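PDB 5BY3: BtGH115A from Bacteroides thetaiotaomicron, which acts as a family GH115 4-O-methyl-alpha-glucuronidase with specificity for decorated arabinogalactans. Local coordinates for residues S407-P411 / H489-H494; E460-A464 / C660-G664; E441-L446 / H465-W469. All coordinates share one frame; numbering follows the deposited sequence.

Contact 1: S407-P411 / H489-H494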
ATOM      1  N   SER A 407       9.266  -3.934   2.993  1.00 32.29           N
ATOM      2  CA  SER A 407       7.880  -3.853   2.775  1.00 33.27           C
ATOM      3  C   SER A 407       7.316  -5.235   2.999  1.00 33.53           C
ATOM      4  O   SER A 407       7.338  -6.093   2.088  1.00 31.28           O
ATOM      5  CB  SER A 407       7.633  -3.421   1.316  1.00 39.06           C
ATOM      6  OG  SER A 407       6.297  -3.755   0.920  1.00 38.20           O
ATOM      7  N   THR A 408       6.778  -5.442   4.197  1.00 27.44           N
ATOM      8  CA  THR A 408       6.417  -6.733   4.588  1.00 27.92           C
ATOM      9  C   THR A 408       4.948  -6.922   4.979  1.00 31.66           C
ATOM     10  O   THR A 408       4.558  -7.980   5.532  1.00 34.83           O
ATOM     11  CB  THR A 408       7.366  -7.237   5.699  1.00 29.75           C
ATOM     12  OG1 THR A 408       7.251  -6.429   6.884  1.00 30.00           O
ATOM     13  CG2 THR A 408       8.799  -7.286   5.186  1.00 31.15           C
HETATM   14  N   MSE A 409       4.128  -5.910   4.723  1.00 31.46           N
HETATM   15  CA  MSE A 409       2.716  -5.986   5.084  1.00 31.79           C
HETATM   16  C   MSE A 409       2.162  -7.108   4.255  1.00 32.61           C
HETATM   17  O   MSE A 409       2.571  -7.309   3.109  1.00 35.09           O
HETATM   18  CB  MSE A 409       1.987  -4.705   4.799  1.00 33.53           C
HETATM   19  CG  MSE A 409       0.651  -4.680   5.537  1.00 38.64           C
HETATM   20 SE   MSE A 409      -0.206  -2.972   5.055  1.00 41.47          SE
HETATM   21  CE  MSE A 409       0.780  -2.134   6.577  1.00 35.55           C
ATOM     22  N   SER A 410       1.315  -7.895   4.888  1.00 31.55           N
ATOM     23  CA  SER A 410       0.753  -9.063   4.291  1.00 35.79           C
ATOM     24  C   SER A 410      -0.226  -8.705   3.191  1.00 34.92           C
ATOM     25  O   SER A 410      -1.110  -7.889   3.397  1.00 34.89           O
ATOM     26  CB  SER A 410       0.035  -9.905   5.339  1.00 38.72           C
ATOM     27  OG  SER A 410      -0.765 -10.881   4.687  1.00 44.61           O
ATOM     28  N   PRO A 411      -0.075  -9.339   2.027  1.00 32.59           N
ATOM     29  CA  PRO A 411      -1.045  -9.246   0.929  1.00 34.28           C
ATOM     30  C   PRO A 411      -2.436  -9.571   1.376  1.00 32.92           C
ATOM     31  O   PRO A 411      -3.372  -8.958   0.877  1.00 38.29           O
ATOM     32  CB  PRO A 411      -0.564 -10.335  -0.044  1.00 34.29           C
ATOM     33  CG  PRO A 411       0.920 -10.289   0.152  1.00 34.93           C
ATOM     34  CD  PRO A 411       1.089 -10.152   1.648  1.00 32.88           C
ATOM     35  N   HIS A 489       7.380 -15.650   4.323  1.00 35.48           N
ATOM     36  CA  HIS A 489       7.956 -14.295   4.513  1.00 32.30           C
ATOM     37  C   HIS A 489       6.911 -13.355   5.072  1.00 33.78           C
ATOM     38  O   HIS A 489       7.117 -12.746   6.145  1.00 36.02           O
ATOM     39  CB  HIS A 489       8.448 -13.789   3.179  1.00 30.65           C
ATOM     40  CG  HIS A 489       9.175 -12.487   3.221  1.00 36.24           C
ATOM     41  ND1 HIS A 489      10.348 -12.305   3.929  1.00 40.71           N
ATOM     42  CD2 HIS A 489       8.942 -11.316   2.569  1.00 36.95           C
ATOM     43  CE1 HIS A 489      10.775 -11.061   3.759  1.00 38.90           C
ATOM     44  NE2 HIS A 489       9.950 -10.444   2.927  1.00 39.93           N
ATOM     45  N   TYR A 490       5.770 -13.267   4.393  1.00 30.85           N
ATOM     46  CA  TYR A 490       4.725 -12.338   4.824  1.00 32.89           C
ATOM     47  C   TYR A 490       4.054 -12.733   6.153  1.00 35.63           C
ATOM     48  O   TYR A 490       3.621 -11.879   6.930  1.00 39.53           O
ATOM     49  CB  TYR A 490       3.703 -12.134   3.722  1.00 32.58           C
ATOM     50  CG  TYR A 490       4.285 -11.524   2.472  1.00 32.33           C
ATOM     51  CD1 TYR A 490       5.091 -10.379   2.536  1.00 35.42           C
ATOM     52  CD2 TYR A 490       4.022 -12.064   1.223  1.00 34.56           C
ATOM     53  CE1 TYR A 490       5.610  -9.788   1.388  1.00 33.19           C
ATOM     54  CE2 TYR A 490       4.544 -11.475   0.055  1.00 34.77           C
ATOM     55  CZ  TYR A 490       5.337 -10.336   0.153  1.00 33.05           C
ATOM     56  OH  TYR A 490       5.890  -9.744  -0.984  1.00 39.05           O
ATOM     57  N   ARG A 491       4.042 -14.019   6.433  1.00 33.68           N
ATOM     58  CA  ARG A 491       3.373 -14.541   7.599  1.00 39.67           C
ATOM     59  C   ARG A 491       4.223 -14.305   8.857  1.00 40.03           C
ATOM     60  O   ARG A 491       3.700 -13.894   9.915  1.00 37.67           O
ATOM     61  CB  ARG A 491       3.043 -16.020   7.371  1.00 41.84           C
ATOM     62  CG  ARG A 491       2.612 -16.769   8.601  1.00 42.12           C
ATOM     63  CD  ARG A 491       3.018 -18.236   8.505  1.00 41.39           C
ATOM     64  NE  ARG A 491       3.103 -18.649   9.875  1.00 49.29           N
ATOM     65  CZ  ARG A 491       4.116 -19.272  10.432  1.00 45.96           C
ATOM     66  NH1 ARG A 491       5.147 -19.657   9.723  1.00 41.22           N
ATOM     67  NH2 ARG A 491       4.060 -19.529  11.728  1.00 59.09           N
ATOM     68  N   LEU A 492       5.536 -14.503   8.721  1.00 35.61           N
ATOM     69  CA  LEU A 492       6.433 -14.288   9.830  1.00 32.18           C
ATOM     70  C   LEU A 492       6.651 -12.783  10.127  1.00 34.00           C
ATOM     71  O   LEU A 492       6.869 -12.408  11.304  1.00 31.48           O
ATOM     72  CB  LEU A 492       7.752 -14.994   9.571  1.00 30.39           C
ATOM     73  CG  LEU A 492       7.804 -16.530   9.579  1.00 32.67           C
ATOM     74  CD1 LEU A 492       8.972 -16.931   8.714  1.00 33.51           C
ATOM     75  CD2 LEU A 492       7.945 -17.181  10.961  1.00 30.89           C
ATOM     76  N   ALA A 493       6.599 -11.955   9.071  1.00 31.17           N
ATOM     77  CA  ALA A 493       6.656 -10.489   9.190  1.00 32.01           C
ATOM     78  C   ALA A 493       5.377  -9.939   9.847  1.00 34.63           C
ATOM     79  O   ALA A 493       5.462  -9.006  10.623  1.00 35.78           O
ATOM     80  CB  ALA A 493       6.876  -9.843   7.858  1.00 30.46           C
ATOM     81  N   HIS A 494       4.227 -10.567   9.594  1.00 34.46           N
ATOM     82  CA  HIS A 494       2.944 -10.214  10.210  1.00 33.85           C
ATOM     83  C   HIS A 494       3.051 -10.432  11.717  1.00 35.20           C
ATOM     84  O   HIS A 494       2.560  -9.642  12.523  1.00 38.72           O
ATOM     85  CB  HIS A 494       1.855 -11.096   9.589  1.00 34.80           C
ATOM     86  CG  HIS A 494       0.454 -10.803  10.034  1.00 36.33           C
ATOM     87  ND1 HIS A 494      -0.314  -9.802   9.473  1.00 36.73           N
ATOM     88  CD2 HIS A 494      -0.357 -11.441  10.920  1.00 38.92           C
ATOM     89  CE1 HIS A 494      -1.523  -9.812  10.024  1.00 35.97           C
ATOM     90  NE2 HIS A 494      -1.583 -10.805  10.895  1.00 33.77           N
TER
HETATM   91  O   HOH W   1       9.294  -8.118   1.113  1.00 32.34           O
HETATM   92  O   HOH W   2       4.146  -7.276   8.921  1.00 34.79           O
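The loop that runs from strand 388-393 of the catalytic barrel into helix 411-423 lies against one side of helix 476-495, with T408 and P411 meeting A493 and Y490. P411 packs on the aromatic ring: its CD sits over one face of the Y490 phenol, 3.8 Å from the ring centroid and offset toward the rim, a CH-pi contact in which the two side chains cross at about a right angle. A rigid pyrrolidine suits this place because its polarised CH2 next to nitrogen is held against the aromatic face. The carbonyl O of S407 lies at the ring's edge, 4.1 Å from Y490 CE1. One turn on, A493 presents a bare methyl, its CB only 3.4 Å from T408 CB; alanine's short side chain suits this close approach. T408 has OG1 between its backbone N and carbonyl carbon (chi1 63°), which swings CG2 to the side of H489, 4.0 Å from NE2.

Polar atoms are joined through solvent. A water in the plane of the H489 imidazole lies 3.0 Å from NE2 and donates to S407 O at 3.0 Å. A second water makes two weak bonds, donating to the carbonyls of T408 and A493. Q443 of helix 441-452, which also touches Y490, bonds S407 OG through OE1 and the carbonyl O of M409, a selenomethionine, through NE2. S410 occupies the N-cap position of helix 411-423, its OG making a weak bond to S412 N, and its CB is 4.1 Å from H494 ND1. S407's side chain is about 8 Å from the nickel ion. A serine at the N-cap with proline at the first helical position is a familiar helix start, here ending a beta-alpha loop of a TIM barrel.

Contact 2: E460-A464 / C660-G664; sequences EGVTA and CEGLG
The carboxylate of E661 reaches the start of helix 462-473 with V462 over one of its faces, the valine's CB 3.8 Å from OE2. From that same side T463 N donates to OE2 at 2.8 Å, 39° out of the carboxylate plane and with an N-H...O angle of 158°. Beyond the two oxygens stands G461, whose CA is 3.2 Å from OE1. T463 OG1 comes to OE2 as well, 2.8 Å away, but this second bond is weak. The threonine can offer both groups because its OG1 is turned anti to the carbonyl carbon, beside its own backbone N (chi1 -64°), so that amide and hydroxyl address the same oxygen. V462 N is also near OE2, at 3.4 Å, yet its N-H points too poorly for a hydrogen bond.

An acidic group at the N-terminal end of a helix is a well-known arrangement: the first-turn amides lack acceptors within the helix, and the negative charge would probably be stabilised by the helix end. Here the acid comes from far along the chain, from the C-terminal region. G461, at the N-cap position, has no side chain to serve the amides, and a CB there would clash with OE2, so glycine suits the approach of the glutamate.

E661 gains its reach from an extended chain projecting from a type I beta turn, C660 to L663, closed by L663 N donating to C660 O at 2.9 Å. G662 follows it in the turn, bringing its backbone N to 4.4 Å from V462 CG1. V462 and L663 both pack on helix 411-423, which underlies the two segments, and C660 and L663 are hydrogen-bonded through their backbones to A669.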
ATOM      1  N   GLU A 460      -9.743 -14.725  -8.357  1.00 52.60           N
ATOM      2  CA  GLU A 460      -8.515 -15.450  -8.053  1.00 55.14           C
ATOM      3  C   GLU A 460      -8.240 -15.394  -6.543  1.00 53.91           C
ATOM      4  O   GLU A 460      -8.616 -14.451  -5.822  1.00 47.49           O
ATOM      5  CB  GLU A 460      -7.315 -14.812  -8.779  1.00 62.29           C
ATOM      6  CG  GLU A 460      -7.435 -14.632 -10.284  1.00 69.56           C
ATOM      7  CD  GLU A 460      -6.624 -13.441 -10.839  1.00 82.42           C
ATOM      8  OE1 GLU A 460      -5.825 -12.778 -10.101  1.00 74.92           O
ATOM      9  OE2 GLU A 460      -6.806 -13.157 -12.052  1.00 79.54           O
ATOM     10  N   GLY A 461      -7.505 -16.352  -6.032  1.00 61.73           N
ATOM     11  CA  GLY A 461      -6.968 -16.103  -4.692  1.00 66.85           C
ATOM     12  C   GLY A 461      -6.228 -14.762  -4.557  1.00 55.71           C
ATOM     13  O   GLY A 461      -5.796 -14.141  -5.533  1.00 55.44           O
ATOM     14  N   VAL A 462      -6.106 -14.326  -3.320  1.00 52.02           N
ATOM     15  CA  VAL A 462      -4.895 -13.677  -2.816  1.00 43.16           C
ATOM     16  C   VAL A 462      -3.664 -14.456  -3.271  1.00 36.82           C
ATOM     17  O   VAL A 462      -2.731 -13.860  -3.743  1.00 40.14           O
ATOM     18  CB  VAL A 462      -4.975 -13.601  -1.253  1.00 48.07           C
ATOM     19  CG1 VAL A 462      -3.648 -13.890  -0.526  1.00 45.86           C
ATOM     20  CG2 VAL A 462      -5.533 -12.255  -0.845  1.00 52.21           C
ATOM     21  N   THR A 463      -3.694 -15.783  -3.117  1.00 38.08           N
ATOM     22  CA  THR A 463      -2.606 -16.721  -3.423  1.00 39.74           C
ATOM     23  C   THR A 463      -2.397 -16.839  -4.935  1.00 40.44           C
ATOM     24  O   THR A 463      -1.259 -16.710  -5.414  1.00 49.95           O
ATOM     25  CB  THR A 463      -2.893 -18.083  -2.731  1.00 43.17           C
ATOM     26  OG1 THR A 463      -2.867 -17.877  -1.311  1.00 44.48           O
ATOM     27  CG2 THR A 463      -1.894 -19.208  -3.106  1.00 38.46           C
ATOM     28  N   ALA A 464      -3.486 -16.964  -5.686  1.00 39.75           N
ATOM     29  CA  ALA A 464      -3.400 -16.998  -7.143  1.00 43.23           C
ATOM     30  C   ALA A 464      -2.833 -15.703  -7.750  1.00 42.60           C
ATOM     31  O   ALA A 464      -2.152 -15.755  -8.783  1.00 43.65           O
ATOM     32  CB  ALA A 464      -4.736 -17.365  -7.772  1.00 40.17           C
ATOM     33  N   CYS A 660     -10.292 -15.674   5.783  1.00 54.53           N
ATOM     34  CA  CYS A 660      -9.661 -14.612   5.009  1.00 53.49           C
ATOM     35  C   CYS A 660      -8.322 -15.179   4.485  1.00 53.43           C
ATOM     36  O   CYS A 660      -7.369 -15.428   5.260  1.00 54.77           O
ATOM     37  CB  CYS A 660      -9.464 -13.369   5.876  1.00 56.17           C
ATOM     38  SG  CYS A 660     -10.940 -12.850   6.804  1.00 51.59           S
ATOM     39  N   GLU A 661      -8.263 -15.373   3.165  1.00 51.09           N
ATOM     40  CA  GLU A 661      -7.349 -16.359   2.534  1.00 53.48           C
ATOM     41  C   GLU A 661      -5.988 -16.662   3.180  1.00 49.34           C
ATOM     42  O   GLU A 661      -5.803 -17.765   3.684  1.00 63.29           O
ATOM     43  CB  GLU A 661      -7.225 -16.160   1.023  1.00 51.23           C
ATOM     44  CG  GLU A 661      -6.614 -17.354   0.303  1.00 46.89           C
ATOM     45  CD  GLU A 661      -6.658 -17.181  -1.195  1.00 58.84           C
ATOM     46  OE1 GLU A 661      -7.747 -16.862  -1.731  1.00 61.08           O
ATOM     47  OE2 GLU A 661      -5.597 -17.330  -1.843  1.00 63.43           O
ATOM     48  N   GLY A 662      -5.026 -15.764   3.167  1.00 39.09           N
ATOM     49  CA  GLY A 662      -3.775 -16.188   3.856  1.00 38.54           C
ATOM     50  C   GLY A 662      -3.508 -15.431   5.162  1.00 41.58           C
ATOM     51  O   GLY A 662      -2.346 -15.228   5.554  1.00 37.87           O
ATOM     52  N   LEU A 663      -4.586 -14.965   5.799  1.00 38.51           N
ATOM     53  CA  LEU A 663      -4.481 -13.995   6.873  1.00 41.81           C
ATOM     54  C   LEU A 663      -4.209 -14.642   8.244  1.00 40.43           C
ATOM     55  O   LEU A 663      -4.654 -15.769   8.488  1.00 41.05           O
ATOM     56  CB  LEU A 663      -5.739 -13.134   6.879  1.00 39.67           C
ATOM     57  CG  LEU A 663      -5.833 -11.942   7.827  1.00 43.39           C
ATOM     58  CD1 LEU A 663      -4.902 -10.855   7.368  1.00 45.11           C
ATOM     59  CD2 LEU A 663      -7.260 -11.426   7.805  1.00 42.41           C
ATOM     60  N   GLY A 664      -3.475 -13.934   9.123  1.00 36.63           N
ATOM     61  CA  GLY A 664      -3.248 -14.361  10.533  1.00 29.96           C
ATOM     62  C   GLY A 664      -1.992 -15.186  10.800  1.00 34.65           C
ATOM     63  O   GLY A 664      -1.298 -15.560   9.877  1.00 34.45           O
TER

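Contact 3: E441-L446 / H465-W469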
ATOM      1  N   GLU A 441       7.225  -3.221  -4.384  1.00 37.37           N
ATOM      2  CA  GLU A 441       6.771  -3.481  -5.729  1.00 38.50           C
ATOM      3  C   GLU A 441       5.529  -4.381  -5.776  1.00 39.63           C
ATOM      4  O   GLU A 441       4.538  -4.109  -6.483  1.00 40.10           O
ATOM      5  CB  GLU A 441       7.878  -4.147  -6.527  1.00 40.18           C
ATOM      6  CG  GLU A 441       9.139  -3.307  -6.733  1.00 42.01           C
ATOM      7  CD  GLU A 441      10.265  -3.623  -5.747  1.00 42.04           C
ATOM      8  OE1 GLU A 441      10.034  -4.281  -4.707  1.00 34.62           O
ATOM      9  OE2 GLU A 441      11.416  -3.217  -6.042  1.00 44.12           O
ATOM     10  N   TYR A 442       5.567  -5.455  -5.008  1.00 37.80           N
ATOM     11  CA  TYR A 442       4.482  -6.378  -5.060  1.00 34.49           C
ATOM     12  C   TYR A 442       3.187  -5.766  -4.474  1.00 37.72           C
ATOM     13  O   TYR A 442       2.157  -5.743  -5.186  1.00 41.75           O
ATOM     14  CB  TYR A 442       4.821  -7.753  -4.430  1.00 35.67           C
ATOM     15  CG  TYR A 442       3.578  -8.624  -4.498  1.00 38.25           C
ATOM     16  CD1 TYR A 442       3.106  -9.083  -5.731  1.00 36.00           C
ATOM     17  CD2 TYR A 442       2.802  -8.881  -3.358  1.00 37.31           C
ATOM     18  CE1 TYR A 442       1.941  -9.810  -5.812  1.00 38.51           C
ATOM     19  CE2 TYR A 442       1.619  -9.622  -3.446  1.00 40.62           C
ATOM     20  CZ  TYR A 442       1.210 -10.078  -4.683  1.00 36.37           C
ATOM     21  OH  TYR A 442       0.068 -10.799  -4.824  1.00 42.44           O
ATOM     22  N   GLN A 443       3.233  -5.276  -3.225  1.00 30.84           N
ATOM     23  CA  GLN A 443       2.028  -4.693  -2.568  1.00 34.65           C
ATOM     24  C   GLN A 443       1.373  -3.559  -3.386  1.00 36.38           C
ATOM     25  O   GLN A 443       0.140  -3.475  -3.473  1.00 37.82           O
ATOM     26  CB  GLN A 443       2.313  -4.200  -1.146  1.00 33.24           C
ATOM     27  CG  GLN A 443       2.696  -5.292  -0.131  1.00 36.66           C
ATOM     28  CD  GLN A 443       4.210  -5.570  -0.020  1.00 34.99           C
ATOM     29  OE1 GLN A 443       4.999  -5.189  -0.898  1.00 41.86           O
ATOM     30  NE2 GLN A 443       4.617  -6.247   1.055  1.00 32.99           N
ATOM     31  N   ILE A 444       2.221  -2.742  -4.013  1.00 35.98           N
ATOM     32  CA  ILE A 444       1.820  -1.635  -4.840  1.00 35.62           C
ATOM     33  C   ILE A 444       1.012  -2.183  -6.011  1.00 37.51           C
ATOM     34  O   ILE A 444      -0.064  -1.667  -6.318  1.00 41.10           O
ATOM     35  CB  ILE A 444       3.045  -0.821  -5.329  1.00 37.17           C
ATOM     36  CG1 ILE A 444       3.726  -0.105  -4.144  1.00 35.57           C
ATOM     37  CG2 ILE A 444       2.664   0.187  -6.428  1.00 37.58           C
ATOM     38  CD1 ILE A 444       5.125   0.434  -4.433  1.00 27.96           C
ATOM     39  N   GLU A 445       1.503  -3.227  -6.655  1.00 35.22           N
ATOM     40  CA  GLU A 445       0.796  -3.733  -7.812  1.00 34.80           C
ATOM     41  C   GLU A 445      -0.514  -4.416  -7.391  1.00 37.31           C
ATOM     42  O   GLU A 445      -1.541  -4.303  -8.080  1.00 42.22           O
ATOM     43  CB  GLU A 445       1.673  -4.680  -8.622  1.00 36.66           C
ATOM     44  CG  GLU A 445       1.047  -5.090  -9.950  1.00 39.52           C
ATOM     45  CD  GLU A 445       1.974  -5.902 -10.824  1.00 43.05           C
ATOM     46  OE1 GLU A 445       3.208  -5.767 -10.701  1.00 43.21           O
ATOM     47  OE2 GLU A 445       1.457  -6.676 -11.660  1.00 46.06           O
ATOM     48  N   LEU A 446      -0.491  -5.105  -6.259  1.00 35.98           N
ATOM     49  CA  LEU A 446      -1.717  -5.655  -5.711  1.00 35.88           C
ATOM     50  C   LEU A 446      -2.762  -4.536  -5.496  1.00 38.38           C
ATOM     51  O   LEU A 446      -3.861  -4.605  -6.024  1.00 43.89           O
ATOM     52  CB  LEU A 446      -1.439  -6.415  -4.410  1.00 32.79           C
ATOM     53  CG  LEU A 446      -2.641  -7.090  -3.705  1.00 34.12           C
ATOM     54  CD1 LEU A 446      -3.391  -8.100  -4.610  1.00 33.99           C
ATOM     55  CD2 LEU A 446      -2.152  -7.735  -2.407  1.00 31.44           C
ATOM     56  N   HIS A 465      -3.085 -14.560  -7.100  1.00 41.29           N
ATOM     57  CA  HIS A 465      -2.489 -13.279  -7.513  1.00 35.94           C
ATOM     58  C   HIS A 465      -0.962 -13.306  -7.358  1.00 37.18           C
ATOM     59  O   HIS A 465      -0.249 -13.045  -8.321  1.00 39.15           O
ATOM     60  CB  HIS A 465      -3.102 -12.094  -6.765  1.00 36.34           C
ATOM     61  CG  HIS A 465      -2.687 -10.749  -7.310  1.00 40.49           C
ATOM     62  ND1 HIS A 465      -1.558 -10.077  -6.871  1.00 35.60           N
ATOM     63  CD2 HIS A 465      -3.239  -9.965  -8.277  1.00 35.15           C
ATOM     64  CE1 HIS A 465      -1.436  -8.938  -7.538  1.00 33.20           C
ATOM     65  NE2 HIS A 465      -2.447  -8.841  -8.387  1.00 34.29           N
ATOM     66  N   LEU A 466      -0.474 -13.650  -6.165  1.00 36.23           N
ATOM     67  CA  LEU A 466       0.982 -13.754  -5.902  1.00 38.90           C
ATOM     68  C   LEU A 466       1.696 -14.800  -6.790  1.00 40.69           C
ATOM     69  O   LEU A 466       2.774 -14.541  -7.317  1.00 41.93           O
ATOM     70  CB  LEU A 466       1.237 -14.049  -4.400  1.00 35.85           C
ATOM     71  CG  LEU A 466       2.673 -14.308  -3.953  1.00 33.55           C
ATOM     72  CD1 LEU A 466       3.571 -13.105  -4.210  1.00 33.50           C
ATOM     73  CD2 LEU A 466       2.710 -14.730  -2.495  1.00 31.14           C
ATOM     74  N   LYS A 467       1.075 -15.974  -6.953  1.00 42.32           N
ATOM     75  CA  LYS A 467       1.567 -16.992  -7.856  1.00 42.66           C
ATOM     76  C   LYS A 467       1.735 -16.453  -9.296  1.00 44.19           C
ATOM     77  O   LYS A 467       2.791 -16.590  -9.885  1.00 48.38           O
ATOM     78  CB  LYS A 467       0.606 -18.168  -7.822  1.00 46.86           C
ATOM     79  CG  LYS A 467       1.025 -19.361  -8.674  1.00 48.61           C
ATOM     80  CD  LYS A 467      -0.009 -20.476  -8.559  1.00 47.31           C
ATOM     81  CE  LYS A 467      -0.026 -21.328  -9.809  1.00 52.45           C
ATOM     82  NZ  LYS A 467       1.094 -22.294  -9.728  1.00 48.61           N
ATOM     83  N   HIS A 468       0.698 -15.826  -9.839  1.00 43.88           N
ATOM     84  CA  HIS A 468       0.712 -15.303 -11.186  1.00 42.75           C
ATOM     85  C   HIS A 468       1.804 -14.248 -11.323  1.00 45.14           C
ATOM     86  O   HIS A 468       2.437 -14.111 -12.394  1.00 47.80           O
ATOM     87  CB  HIS A 468      -0.661 -14.731 -11.526  1.00 44.08           C
ATOM     88  CG  HIS A 468      -0.771 -14.222 -12.925  1.00 63.66           C
ATOM     89  ND1 HIS A 468      -0.258 -12.997 -13.318  1.00 70.55           N
ATOM     90  CD2 HIS A 468      -1.347 -14.760 -14.027  1.00 69.57           C
ATOM     91  CE1 HIS A 468      -0.494 -12.815 -14.606  1.00 73.99           C
ATOM     92  NE2 HIS A 468      -1.160 -13.866 -15.058  1.00 77.00           N
ATOM     93  N   TRP A 469       2.052 -13.527 -10.227  1.00 41.10           N
ATOM     94  CA  TRP A 469       2.998 -12.427 -10.235  1.00 36.99           C
ATOM     95  C   TRP A 469       4.414 -12.974 -10.269  1.00 37.23           C
ATOM     96  O   TRP A 469       5.194 -12.529 -11.109  1.00 40.80           O
ATOM     97  CB  TRP A 469       2.782 -11.495  -9.025  1.00 34.67           C
ATOM     98  CG  TRP A 469       3.606 -10.209  -9.051  1.00 34.25           C
ATOM     99  CD1 TRP A 469       3.282  -9.033  -9.705  1.00 31.63           C
ATOM    100  CD2 TRP A 469       4.889  -9.972  -8.411  1.00 30.50           C
ATOM    101  NE1 TRP A 469       4.260  -8.092  -9.483  1.00 32.44           N
ATOM    102  CE2 TRP A 469       5.258  -8.639  -8.702  1.00 29.41           C
ATOM    103  CE3 TRP A 469       5.721 -10.737  -7.580  1.00 30.31           C
ATOM    104  CZ2 TRP A 469       6.441  -8.049  -8.200  1.00 31.00           C
ATOM    105  CZ3 TRP A 469       6.895 -10.147  -7.069  1.00 32.56           C
ATOM    106  CH2 TRP A 469       7.245  -8.820  -7.381  1.00 31.46           C
TER
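One oxygen of E445 serves two indoles: OE1 accepts from W469 NE1 at 2.8 Å and also from W132. The bond from W469 lies in the plane of its ring but meets the carboxylate from well above its plane, 64° out of it; OE2, meanwhile, forms a salt bridge with R472.

Beside it Y442, H465 and W469 form an aromatic cluster between helices 441-452 and 462-473, whose segments cross at 120°. Y442 turns its edge to the indole face, CD1 being 3.3 Å from W469 CD2 in a T-shaped (edge-to-face) pair, while its CB lies over the six-membered ring. With CG anti to the backbone N (chi1 178°), the phenol reaches from the W469 face across to H465, and OH meets its ND1 in a nearly straight hydrogen bond of 2.7 Å. L466 CD1 covers one face of the phenol, 4.0 Å from its centroid, and L446 CD1 packs over the imidazole, 3.6 Å from its centroid. Branched leucines suit these places, each setting a methyl on a ring.

With an alanine at W469, E445 OE1 would probably lose one of its two indole donors, and the edge of Y442 would face a gap. H465 is held at both nitrogens, by Y442 and by D449, so the rotation of this buried imidazole is fixed by polar bonds as well as by packing.

The three contacts lie close together, with centres 12 to 13 Å apart, around helices 411-423, 441-452, 462-473 and 476-495. Contact 3 is nested along the chain inside the loop closed by contact 1, whereas contact 2 crosses both by bringing in residues 660-664 from the C-terminal region. Contacts 2 and 3 share helix 462-473, which leads directly into helix 476-495 of contact 1. Q443, on helix 441-452, reaches the 407-411 loop and so joins contacts 1 and 3; H494 packs on G664 between contacts 1 and 2. Together they join the last helices of the barrel to the helices that follow and to the C-terminal region.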